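Local atomic coordinates of ATP-dependent DNA helicase PIF1 (Candida albicans, PDB entry 7OTJ), a protein that probably couples ATP hydrolysis to 5'-3' unwinding of DNA, including G-quadruplexes and forked RNA-DNA hybrids, in the maintenance of nuclear and mitochondrial genomes. Residues K312-D318 / K401-K407. Numbering follows the deposited sequence.
Sequences KVIDFVD and KKYPLVK
A classic beta bulge interrupts the antiparallel pairing of strands 310-316 and 404-409 in the SH3-like 2B domain of this Pif1 helicase. I314 and D315 both lie opposite L405. I314 N donates to L405 O at 2.6 Å, and L405 N returns a bond to D315 O at 2.8 Å. I314 has a helix-like backbone (phi -111°, psi -38°), as expected at the first bulge position. Before the bulge the ladder is regular. K312 and K407 form a hydrogen-bonded pair, with K407 N 2.7 Å from K312 O and K312 N 2.8 Å from K407 O. V313 and V406 follow as a non-hydrogen-bonded pair.

V313, F316, P404 and V406 share the buried face. CG2 of V406 lies beside CB of V313 at 4.2 Å. CD2 and CE2 of F316 meet CA and CB of P404, the ring and the proline crossing obliquely. Y261 touches both F316 and P404, while F442 meets P404 and L444 meets V406.

On the other face, L405 CD2 approaches D315 CB. K407 makes a cation-pi contact with F416, from the neighbouring strand 416-420. I314 sets its CD1 against CB of K407, 3.7 Å away.

Beyond the bulge no further backbone hydrogen bond joins the two segments, though they stay close. The side chain of K402, from the loop leading into strand 404-409, reaches across to the carbonyl of F316. It runs extended past V317, then bends at its last torsion (chi4 -71°). This turn brings K402 NZ to 3.0 Å from F316 O, and the ammonium also lies against CB and CG2 of V317.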
# COMPACT_ATOMS: atom_id res chain seq x y z
N LYS A 312 -0.24 18.60 -7.15
CA LYS A 312 0.53 19.80 -6.87
C LYS A 312 -0.42 20.96 -6.63
O LYS A 312 -1.32 21.21 -7.43
CB LYS A 312 1.49 20.11 -8.02
CG LYS A 312 2.18 21.47 -7.93
CD LYS A 312 3.26 21.59 -8.99
CE LYS A 312 3.76 23.03 -9.14
NZ LYS A 312 2.77 23.93 -9.80
N VAL A 313 -0.21 21.65 -5.51
CA VAL A 313 -1.06 22.75 -5.09
C VAL A 313 -0.62 24.03 -5.80
O VAL A 313 0.57 24.34 -5.86
CB VAL A 313 -1.03 22.92 -3.57
CG1 VAL A 313 0.39 22.83 -3.07
CG2 VAL A 313 -1.67 24.24 -3.17
N ILE A 314 -1.59 24.78 -6.34
CA ILE A 314 -1.31 25.98 -7.11
C ILE A 314 -1.75 27.24 -6.38
O ILE A 314 -1.07 28.27 -6.46
CB ILE A 314 -1.98 25.89 -8.50
CG1 ILE A 314 -1.87 24.47 -9.05
CG2 ILE A 314 -1.35 26.89 -9.45
CD1 ILE A 314 -2.69 24.25 -10.30
N ASP A 315 -2.88 27.21 -5.67
CA ASP A 315 -3.39 28.40 -5.01
C ASP A 315 -4.19 28.01 -3.77
O ASP A 315 -4.51 26.84 -3.56
CB ASP A 315 -4.24 29.24 -5.97
CG ASP A 315 -4.29 30.71 -5.59
OD1 ASP A 315 -3.59 31.11 -4.64
OD2 ASP A 315 -5.04 31.47 -6.26
N PHE A 316 -4.52 29.01 -2.94
CA PHE A 316 -5.44 28.86 -1.81
C PHE A 316 -6.38 30.07 -1.78
O PHE A 316 -6.05 31.09 -1.17
CB PHE A 316 -4.72 28.75 -0.47
CG PHE A 316 -3.61 27.76 -0.42
CD1 PHE A 316 -2.31 28.14 -0.74
CD2 PHE A 316 -3.84 26.46 -0.01
CE1 PHE A 316 -1.28 27.23 -0.67
CE2 PHE A 316 -2.82 25.55 0.06
CZ PHE A 316 -1.53 25.93 -0.27
N VAL A 317 -7.53 29.96 -2.43
CA VAL A 317 -8.68 30.77 -2.04
C VAL A 317 -9.94 30.11 -2.58
O VAL A 317 -9.95 29.59 -3.70
CB VAL A 317 -8.54 32.24 -2.52
CG1 VAL A 317 -8.41 32.33 -4.04
CG2 VAL A 317 -9.71 33.09 -2.03
N ASP A 318 -10.99 30.08 -1.76
CA ASP A 318 -12.35 29.92 -2.26
C ASP A 318 -13.31 30.53 -1.24
O ASP A 318 -13.57 29.90 -0.21
CB ASP A 318 -12.69 28.47 -2.53
CG ASP A 318 -14.15 28.27 -2.91
OD1 ASP A 318 -14.57 28.82 -3.95
OD2 ASP A 318 -14.87 27.58 -2.16
N LYS A 401 -11.51 29.42 5.98
CA LYS A 401 -11.88 30.31 4.88
C LYS A 401 -11.50 29.82 3.49
O LYS A 401 -12.11 30.28 2.51
CB LYS A 401 -11.28 31.70 5.09
CG LYS A 401 -11.91 32.48 6.23
CD LYS A 401 -11.36 33.89 6.32
CE LYS A 401 -12.05 34.66 7.43
NZ LYS A 401 -11.48 36.02 7.58
N LYS A 402 -10.52 28.92 3.35
CA LYS A 402 -9.80 28.77 2.08
C LYS A 402 -9.54 27.31 1.74
O LYS A 402 -9.05 26.55 2.58
CB LYS A 402 -8.46 29.51 2.13
CG LYS A 402 -8.57 31.00 1.87
CD LYS A 402 -7.24 31.68 2.17
CE LYS A 402 -7.25 33.15 1.78
NZ LYS A 402 -7.24 33.35 0.31
N TYR A 403 -9.87 26.91 0.46
CA TYR A 403 -9.54 25.55 0.08
C TYR A 403 -8.30 25.50 -0.81
O TYR A 403 -8.05 26.42 -1.59
CB TYR A 403 -10.71 24.89 -0.66
CG TYR A 403 -11.93 24.64 0.20
CD1 TYR A 403 -11.91 24.89 1.57
CD2 TYR A 403 -13.10 24.14 -0.35
CE1 TYR A 403 -13.03 24.65 2.35
CE2 TYR A 403 -14.22 23.90 0.42
CZ TYR A 403 -14.18 24.16 1.77
OH TYR A 403 -15.29 23.92 2.53
N PRO A 404 -7.50 24.44 -0.69
CA PRO A 404 -6.36 24.27 -1.61
C PRO A 404 -6.82 24.00 -3.04
O PRO A 404 -7.79 23.27 -3.28
CB PRO A 404 -5.62 23.06 -1.03
CG PRO A 404 -6.06 22.97 0.38
CD PRO A 404 -7.48 23.44 0.39
N LEU A 405 -6.10 24.58 -3.99
CA LEU A 405 -6.27 24.30 -5.41
C LEU A 405 -5.14 23.38 -5.84
O LEU A 405 -3.97 23.77 -5.82
CB LEU A 405 -6.28 25.59 -6.22
CG LEU A 405 -6.54 25.43 -7.72
CD1 LEU A 405 -7.89 24.78 -7.94
CD2 LEU A 405 -6.46 26.78 -8.41
N VAL A 406 -5.48 22.15 -6.24
CA VAL A 406 -4.49 21.11 -6.46
C VAL A 406 -4.68 20.51 -7.85
O VAL A 406 -5.80 20.19 -8.25
CB VAL A 406 -4.58 20.00 -5.39
CG1 VAL A 406 -3.48 18.98 -5.59
CG2 VAL A 406 -4.49 20.61 -3.99
N LYS A 407 -3.57 20.37 -8.58
CA LYS A 407 -3.55 19.76 -9.90
C LYS A 407 -3.01 18.34 -9.76
O LYS A 407 -1.86 18.15 -9.35
CB LYS A 407 -2.68 20.57 -10.85
CG LYS A 407 -2.46 19.93 -12.21
CD LYS A 407 -1.24 20.51 -12.92
CE LYS A 407 0.05 20.18 -12.18
NZ LYS A 407 0.27 18.71 -12.01